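Local coordinates for uncharacterized protein (Trypanosoma brucei, PDB 2Q0X) that is of unknown function but adopts the alpha/beta-hydrolase fold and is named as a paraflagellar rod component, at residues M33-R38 / A69-E74; F54-N59 / L276-S281. All coordinates share one frame; numbering follows the deposited sequence.

Contact 1 of 2, residues M33-R38 / A69-E74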
ATOM      1  N   MET A  33     -13.344  10.722  -4.161  1.00 25.35           N
ATOM      2  CA  MET A  33     -13.933  11.090  -5.454  1.00 25.84           C
ATOM      3  C   MET A  33     -15.303  11.703  -5.230  1.00 26.18           C
ATOM      4  O   MET A  33     -16.085  11.193  -4.418  1.00 26.17           O
ATOM      5  CB  MET A  33     -14.084   9.870  -6.364  1.00 25.64           C
ATOM      6  CG  MET A  33     -12.784   9.208  -6.673  1.00 25.65           C
ATOM      7  SD  MET A  33     -13.002   7.608  -7.423  1.00 25.70           S
ATOM      8  CE  MET A  33     -13.538   8.097  -9.029  1.00 24.89           C
ATOM      9  N   ASN A  34     -15.575  12.802  -5.929  1.00 26.70           N
ATOM     10  CA  ASN A  34     -16.919  13.385  -5.987  1.00 27.47           C
ATOM     11  C   ASN A  34     -17.432  13.850  -4.637  1.00 28.25           C
ATOM     12  O   ASN A  34     -18.527  13.504  -4.212  1.00 27.46           O
ATOM     13  CB  ASN A  34     -17.894  12.384  -6.631  1.00 27.61           C
ATOM     14  CG  ASN A  34     -17.394  11.906  -7.998  1.00 27.25           C
ATOM     15  OD1 ASN A  34     -16.986  12.723  -8.824  1.00 25.88           O
ATOM     16  ND2 ASN A  34     -17.382  10.586  -8.217  1.00 26.54           N
ATOM     17  N   MET A  35     -16.610  14.672  -3.989  1.00 29.47           N
ATOM     18  CA  MET A  35     -16.895  15.181  -2.660  1.00 30.40           C
ATOM     19  C   MET A  35     -17.838  16.378  -2.684  1.00 30.78           C
ATOM     20  O   MET A  35     -18.055  16.997  -1.658  1.00 31.15           O
ATOM     21  CB  MET A  35     -15.582  15.567  -1.962  1.00 30.77           C
ATOM     22  CG  MET A  35     -14.624  14.400  -1.771  1.00 31.58           C
ATOM     23  SD  MET A  35     -15.296  13.135  -0.671  1.00 32.78           S
ATOM     24  CE  MET A  35     -15.047  13.918   0.944  1.00 32.11           C
ATOM     25  N   ASP A  36     -18.382  16.713  -3.852  1.00 31.23           N
ATOM     26  CA  ASP A  36     -19.529  17.629  -3.944  1.00 31.44           C
ATOM     27  C   ASP A  36     -20.740  17.102  -3.164  1.00 30.94           C
ATOM     28  O   ASP A  36     -21.537  17.885  -2.649  1.00 30.99           O
ATOM     29  CB  ASP A  36     -19.907  17.927  -5.414  1.00 31.88           C
ATOM     30  CG  ASP A  36     -19.669  16.726  -6.357  1.00 33.44           C
ATOM     31  OD1 ASP A  36     -20.671  16.123  -6.821  1.00 35.76           O
ATOM     32  OD2 ASP A  36     -18.486  16.392  -6.630  1.00 33.18           O
ATOM     33  N   ALA A  37     -20.872  15.781  -3.053  1.00 30.38           N
ATOM     34  CA  ALA A  37     -21.961  15.201  -2.275  1.00 29.99           C
ATOM     35  C   ALA A  37     -21.733  15.496  -0.776  1.00 29.35           C
ATOM     36  O   ALA A  37     -20.654  15.981  -0.385  1.00 29.75           O
ATOM     37  CB  ALA A  37     -22.059  13.715  -2.530  1.00 30.13           C
ATOM     38  N   ARG A  38     -22.739  15.245   0.052  1.00 28.14           N
ATOM     39  CA  ARG A  38     -22.625  15.577   1.472  1.00 27.47           C
ATOM     40  C   ARG A  38     -22.606  14.327   2.343  1.00 26.67           C
ATOM     41  O   ARG A  38     -22.931  14.389   3.521  1.00 26.70           O
ATOM     42  CB  ARG A  38     -23.763  16.510   1.889  1.00 27.61           C
ATOM     43  N   ALA A  69     -20.330  10.560  -2.317  1.00 24.38           N
ATOM     44  CA  ALA A  69     -18.917  10.541  -2.628  1.00 23.86           C
ATOM     45  C   ALA A  69     -18.433   9.096  -2.485  1.00 23.58           C
ATOM     46  O   ALA A  69     -19.126   8.272  -1.910  1.00 23.68           O
ATOM     47  CB  ALA A  69     -18.134  11.478  -1.709  1.00 23.43           C
ATOM     48  N   PHE A  70     -17.274   8.795  -3.059  1.00 23.35           N
ATOM     49  CA  PHE A  70     -16.658   7.479  -2.969  1.00 23.46           C
ATOM     50  C   PHE A  70     -15.241   7.675  -2.431  1.00 23.61           C
ATOM     51  O   PHE A  70     -14.443   8.378  -3.038  1.00 23.00           O
ATOM     52  CB  PHE A  70     -16.644   6.757  -4.333  1.00 23.42           C
ATOM     53  CG  PHE A  70     -16.302   5.283  -4.234  1.00 23.87           C
ATOM     54  CD1 PHE A  70     -15.094   4.791  -4.731  1.00 23.70           C
ATOM     55  CD2 PHE A  70     -17.170   4.397  -3.614  1.00 23.44           C
ATOM     56  CE1 PHE A  70     -14.761   3.450  -4.632  1.00 23.15           C
ATOM     57  CE2 PHE A  70     -16.836   3.054  -3.499  1.00 23.73           C
ATOM     58  CZ  PHE A  70     -15.611   2.583  -4.009  1.00 23.37           C
ATOM     59  N   VAL A  71     -14.974   7.099  -1.255  1.00 23.84           N
ATOM     60  CA  VAL A  71     -13.698   7.250  -0.579  1.00 24.03           C
ATOM     61  C   VAL A  71     -13.089   5.875  -0.358  1.00 24.16           C
ATOM     62  O   VAL A  71     -13.799   4.945   0.010  1.00 24.11           O
ATOM     63  CB  VAL A  71     -13.842   7.941   0.792  1.00 24.24           C
ATOM     64  CG1 VAL A  71     -12.475   8.061   1.488  1.00 23.69           C
ATOM     65  CG2 VAL A  71     -14.505   9.334   0.647  1.00 23.84           C
ATOM     66  N   GLN A  72     -11.767   5.792  -0.578  1.00 23.98           N
ATOM     67  CA  GLN A  72     -10.978   4.567  -0.463  1.00 23.73           C
ATOM     68  C   GLN A  72      -9.773   4.791   0.413  1.00 23.85           C
ATOM     69  O   GLN A  72      -9.089   5.792   0.274  1.00 23.60           O
ATOM     70  CB  GLN A  72     -10.486   4.153  -1.838  1.00 23.31           C
ATOM     71  CG  GLN A  72     -11.581   3.758  -2.768  1.00 23.06           C
ATOM     72  CD  GLN A  72     -11.066   3.500  -4.171  1.00 22.58           C
ATOM     73  OE1 GLN A  72     -10.512   2.434  -4.456  1.00 20.62           O
ATOM     74  NE2 GLN A  72     -11.223   4.490  -5.050  1.00 22.46           N
ATOM     75  N   VAL A  73      -9.517   3.851   1.310  1.00 24.60           N
ATOM     76  CA  VAL A  73      -8.356   3.903   2.196  1.00 25.33           C
ATOM     77  C   VAL A  73      -7.686   2.555   2.073  1.00 26.47           C
ATOM     78  O   VAL A  73      -8.357   1.527   1.941  1.00 26.39           O
ATOM     79  CB  VAL A  73      -8.751   4.207   3.694  1.00 25.33           C
ATOM     80  CG1 VAL A  73      -9.629   3.118   4.297  1.00 24.54           C
ATOM     81  CG2 VAL A  73      -7.510   4.442   4.594  1.00 24.50           C
ATOM     82  N   GLU A  74      -6.360   2.546   2.118  1.00 27.98           N
ATOM     83  CA  GLU A  74      -5.642   1.282   2.228  1.00 29.11           C
ATOM     84  C   GLU A  74      -5.430   0.926   3.686  1.00 29.19           C
ATOM     85  O   GLU A  74      -4.864   1.707   4.439  1.00 30.26           O
ATOM     86  CB  GLU A  74      -4.326   1.330   1.450  1.00 29.44           C
ATOM     87  CG  GLU A  74      -4.560   1.183  -0.047  1.00 30.00           C
ATOM     88  CD  GLU A  74      -3.305   1.424  -0.891  1.00 30.16           C
ATOM     89  OE1 GLU A  74      -3.344   1.035  -2.102  1.00 28.36           O
ATOM     90  OE2 GLU A  74      -2.308   2.003  -0.336  1.00 31.12           O
TER
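The amide N of M33 donates to the carbonyl O of F70 at 2.8 Å, and the amide N of F70 answers to the O of M33 at 3.0 Å. With this antiparallel, hydrogen-bonded pair, strand 26-33 ends against the start of strand 69-73. N34 then takes a left-handed backbone conformation, one that asparagine tolerates well, and the chain leaves the sheet and curls past A69. The small methyl of A69 fits into this curl: its CB lies 3.2 Å from the O of N34 and 3.4 Å from the SD of M35, while the CB of A37 comes to 3.6 Å from the backbone N of A69. M35 doubles back through bends at chi2 (-64°) and chi3 (-77°), which bring its sulfur over A69 and to 4.1 Å from CG2 of V71, whose side chain it crosses nearly at right angles. M33, on the same face of the sheet as F70, sets its SD at the edge of that ring, 4.4 Å from CD1, a loose apolar contact suited to a flexible thioether. Helix 57-64 covers this face through A61 and L60, and M35 also touches H105 and M107. Strand 69-73 lies between antiparallel 26-33 and parallel 40-44, where the antiparallel edge meets the largely parallel central sheet of the alpha/beta-hydrolase fold.

Contact 2 of 2, residues F54-N59 / L276-S281. With GOL (glycerol), chain C.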
ATOM      1  N   PHE A  54     -11.071  -3.054  -7.348  1.00 25.58           N
ATOM      2  CA  PHE A  54     -12.036  -3.457  -8.353  1.00 25.59           C
ATOM      3  C   PHE A  54     -12.149  -2.378  -9.401  1.00 25.26           C
ATOM      4  O   PHE A  54     -12.404  -1.223  -9.076  1.00 25.10           O
ATOM      5  CB  PHE A  54     -13.399  -3.727  -7.716  1.00 26.01           C
ATOM      6  CG  PHE A  54     -13.384  -4.898  -6.803  1.00 26.41           C
ATOM      7  CD1 PHE A  54     -13.794  -6.145  -7.243  1.00 27.33           C
ATOM      8  CD2 PHE A  54     -12.892  -4.768  -5.509  1.00 27.22           C
ATOM      9  CE1 PHE A  54     -13.746  -7.243  -6.403  1.00 27.52           C
ATOM     10  CE2 PHE A  54     -12.846  -5.851  -4.655  1.00 27.24           C
ATOM     11  CZ  PHE A  54     -13.274  -7.096  -5.110  1.00 27.78           C
ATOM     12  N   ASP A  55     -11.947  -2.773 -10.654  1.00 24.77           N
ATOM     13  CA  ASP A  55     -12.093  -1.884 -11.787  1.00 24.67           C
ATOM     14  C   ASP A  55     -13.466  -1.216 -11.743  1.00 24.49           C
ATOM     15  O   ASP A  55     -13.557  -0.010 -11.976  1.00 24.79           O
ATOM     16  CB  ASP A  55     -11.872  -2.640 -13.132  1.00 24.74           C
ATOM     17  CG  ASP A  55     -10.396  -2.979 -13.399  1.00 24.95           C
ATOM     18  OD1 ASP A  55      -9.524  -2.601 -12.590  1.00 25.36           O
ATOM     19  OD2 ASP A  55     -10.100  -3.634 -14.425  1.00 25.59           O
ATOM     20  N   TYR A  56     -14.515  -1.965 -11.391  1.00 24.00           N
ATOM     21  CA  TYR A  56     -15.875  -1.397 -11.346  1.00 23.95           C
ATOM     22  C   TYR A  56     -16.098  -0.235 -10.370  1.00 23.65           C
ATOM     23  O   TYR A  56     -17.064   0.489 -10.518  1.00 23.76           O
ATOM     24  CB  TYR A  56     -16.962  -2.482 -11.175  1.00 24.05           C
ATOM     25  CG  TYR A  56     -17.241  -2.916  -9.752  1.00 24.46           C
ATOM     26  CD1 TYR A  56     -17.997  -2.112  -8.891  1.00 24.22           C
ATOM     27  CD2 TYR A  56     -16.786  -4.130  -9.281  1.00 23.72           C
ATOM     28  CE1 TYR A  56     -18.261  -2.491  -7.618  1.00 24.52           C
ATOM     29  CE2 TYR A  56     -17.044  -4.514  -7.995  1.00 24.95           C
ATOM     30  CZ  TYR A  56     -17.789  -3.697  -7.162  1.00 24.69           C
ATOM     31  OH  TYR A  56     -18.059  -4.079  -5.859  1.00 24.62           O
ATOM     32  N   PHE A  57     -15.221  -0.058  -9.386  1.00 23.30           N
ATOM     33  CA  PHE A  57     -15.230   1.125  -8.524  1.00 23.02           C
ATOM     34  C   PHE A  57     -15.252   2.464  -9.272  1.00 23.26           C
ATOM     35  O   PHE A  57     -15.790   3.449  -8.759  1.00 22.76           O
ATOM     36  CB  PHE A  57     -13.987   1.122  -7.622  1.00 22.99           C
ATOM     37  CG  PHE A  57     -14.047   0.168  -6.474  1.00 22.26           C
ATOM     38  CD1 PHE A  57     -15.092  -0.745  -6.316  1.00 22.74           C
ATOM     39  CD2 PHE A  57     -13.020   0.167  -5.537  1.00 22.72           C
ATOM     40  CE1 PHE A  57     -15.116  -1.612  -5.222  1.00 22.60           C
ATOM     41  CE2 PHE A  57     -13.043  -0.700  -4.453  1.00 22.08           C
ATOM     42  CZ  PHE A  57     -14.089  -1.580  -4.296  1.00 22.39           C
ATOM     43  N   THR A  58     -14.632   2.515 -10.456  1.00 23.76           N
ATOM     44  CA  THR A  58     -14.687   3.716 -11.286  1.00 24.21           C
ATOM     45  C   THR A  58     -16.117   3.967 -11.768  1.00 24.50           C
ATOM     46  O   THR A  58     -16.603   5.097 -11.741  1.00 24.23           O
ATOM     47  CB  THR A  58     -13.676   3.673 -12.482  1.00 24.10           C
ATOM     48  OG1 THR A  58     -13.932   2.557 -13.336  1.00 23.82           O
ATOM     49  CG2 THR A  58     -12.253   3.545 -11.956  1.00 24.93           C
ATOM     50  N   ASN A  59     -16.790   2.896 -12.168  1.00 25.10           N
ATOM     51  CA  ASN A  59     -18.184   2.963 -12.616  1.00 25.69           C
ATOM     52  C   ASN A  59     -19.158   3.218 -11.447  1.00 25.59           C
ATOM     53  O   ASN A  59     -20.052   4.050 -11.558  1.00 25.67           O
ATOM     54  CB  ASN A  59     -18.561   1.678 -13.352  1.00 25.82           C
ATOM     55  CG  ASN A  59     -17.726   1.449 -14.583  1.00 27.48           C
ATOM     56  OD1 ASN A  59     -17.835   2.188 -15.566  1.00 28.85           O
ATOM     57  ND2 ASN A  59     -16.865   0.429 -14.540  1.00 29.22           N
ATOM     58  N   LEU A 276     -11.817 -13.315  -8.815  1.00 33.18           N
ATOM     59  CA  LEU A 276     -11.030 -13.144 -10.023  1.00 33.38           C
ATOM     60  C   LEU A 276     -11.699 -12.121 -10.935  1.00 33.61           C
ATOM     61  O   LEU A 276     -11.031 -11.356 -11.621  1.00 33.85           O
ATOM     62  CB  LEU A 276     -10.895 -14.482 -10.767  1.00 33.40           C
ATOM     63  CG  LEU A 276     -10.239 -15.633  -9.996  1.00 33.34           C
ATOM     64  CD1 LEU A 276     -10.279 -16.932 -10.826  1.00 33.53           C
ATOM     65  CD2 LEU A 276      -8.802 -15.281  -9.598  1.00 32.82           C
ATOM     66  N   LYS A 277     -13.024 -12.137 -10.971  1.00 33.75           N
ATOM     67  CA  LYS A 277     -13.773 -11.181 -11.773  1.00 33.94           C
ATOM     68  C   LYS A 277     -15.124 -10.970 -11.104  1.00 33.52           C
ATOM     69  O   LYS A 277     -15.874 -11.918 -10.901  1.00 33.80           O
ATOM     70  CB  LYS A 277     -13.947 -11.700 -13.202  1.00 34.04           C
ATOM     71  CG  LYS A 277     -14.527 -10.676 -14.203  1.00 34.44           C
ATOM     72  CD  LYS A 277     -14.670 -11.306 -15.599  1.00 34.78           C
ATOM     73  CE  LYS A 277     -15.600 -10.504 -16.528  1.00 35.23           C
ATOM     74  NZ  LYS A 277     -15.596 -11.021 -17.931  1.00 35.56           N
ATOM     75  N   ALA A 278     -15.409  -9.728 -10.736  1.00 33.06           N
ATOM     76  CA  ALA A 278     -16.669  -9.378 -10.113  1.00 32.50           C
ATOM     77  C   ALA A 278     -17.717  -9.363 -11.222  1.00 32.38           C
ATOM     78  O   ALA A 278     -17.402  -9.069 -12.394  1.00 32.01           O
ATOM     79  CB  ALA A 278     -16.579  -8.023  -9.450  1.00 32.19           C
ATOM     80  N   ALA A 279     -18.943  -9.718 -10.872  1.00 32.04           N
ATOM     81  CA  ALA A 279     -20.058  -9.476 -11.765  1.00 32.13           C
ATOM     82  C   ALA A 279     -20.315  -7.968 -11.661  1.00 32.17           C
ATOM     83  O   ALA A 279     -21.146  -7.511 -10.873  1.00 31.83           O
ATOM     84  CB  ALA A 279     -21.265 -10.290 -11.350  1.00 32.04           C
ATOM     85  N   GLU A 280     -19.567  -7.212 -12.464  1.00 32.15           N
ATOM     86  CA  GLU A 280     -19.429  -5.771 -12.287  1.00 32.46           C
ATOM     87  C   GLU A 280     -20.772  -5.053 -12.277  1.00 32.16           C
ATOM     88  O   GLU A 280     -21.049  -4.239 -11.396  1.00 32.22           O
ATOM     89  CB  GLU A 280     -18.508  -5.190 -13.363  1.00 32.63           C
ATOM     90  CG  GLU A 280     -17.057  -5.690 -13.266  1.00 33.27           C
ATOM     91  CD  GLU A 280     -16.178  -5.211 -14.414  1.00 33.45           C
ATOM     92  OE1 GLU A 280     -16.472  -5.532 -15.604  1.00 35.24           O
ATOM     93  OE2 GLU A 280     -15.181  -4.522 -14.126  1.00 34.46           O
ATOM     94  N   SER A 281     -21.608  -5.388 -13.239  1.00 32.00           N
ATOM     95  CA  SER A 281     -22.918  -4.767 -13.403  1.00 32.03           C
ATOM     96  C   SER A 281     -23.873  -5.118 -12.255  1.00 31.54           C
ATOM     97  O   SER A 281     -24.709  -4.299 -11.868  1.00 31.22           O
ATOM     98  CB  SER A 281     -23.540  -5.235 -14.722  1.00 32.04           C
ATOM     99  OG  SER A 281     -23.936  -4.133 -15.519  1.00 33.93           O
TER
HETATM  100  C1  GOL C 336     -13.784  -5.829 -11.778  1.00 49.90           C
HETATM  101  O1  GOL C 336     -14.260  -4.550 -11.433  1.00 47.92           O
HETATM  102  C2  GOL C 336     -12.600  -6.263 -10.912  1.00 50.29           C
HETATM  103  O2  GOL C 336     -11.311  -5.852 -11.373  1.00 49.28           O
HETATM  104  C3  GOL C 336     -12.635  -7.758 -10.820  1.00 50.82           C
HETATM  105  O3  GOL C 336     -11.368  -8.156 -10.356  1.00 53.33           O
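The rings of F54 and Y56 border the methyl of A278, which approaches each obliquely: its CB is 4.0 Å from CD1 of F54 and 3.8 Å from CE2 of Y56. CD1 of F57 lies over one face of the Y56 ring, and O1 of a bound glycerol sits at the edge, near the ring plane; F57 has CB of F54 over one face and CE1 of Y56 at its edge, in plane. With chi1 at 85°, Y56 turns its ring toward A278; its hydroxyl bonds to H283. The short methyl of buried A278 lets the chain come close to both rings, which lie on one side of it. The turn 54-57, entering helix 57-64, packs on the corner where A279 is the N-cap of helix 280-299. O1 of the glycerol accepts from N of Y56 at 2.6 Å and donates to OE2 of E280 at 2.8 Å. D55 pairs with R9 and with K27 of the second subunit, probably easing the repulsion between OD2 of D55 and OE2 of E280, 5.2 Å apart. Backbone N-H groups, E280 and that K27 form a polar site at the subunit interface, holding here a probable crystallisation polyol and identifying no natural ligand.

Overall arrangement
Contact 1 and contact 2 lie about 17 Å apart between centres and are joined through helix 57-64, into which the turn 54-57 runs and which leads to strand 69-73. They meet directly at F57: its CG is 3.8 Å from CZ of F70, the two rings packing edge-to-face, and its CD2 is 3.5 Å from OE1 of Q72. Contact 1 belongs to the central mixed sheet of the alpha/beta-hydrolase fold, while contact 2 ties the start of that helix to the entry of the C-terminal helix 280-299. The glycerol belongs to contact 2 alone. Both contacts reach the second subunit, through E74 in contact 1 and D55 and L276 in contact 2.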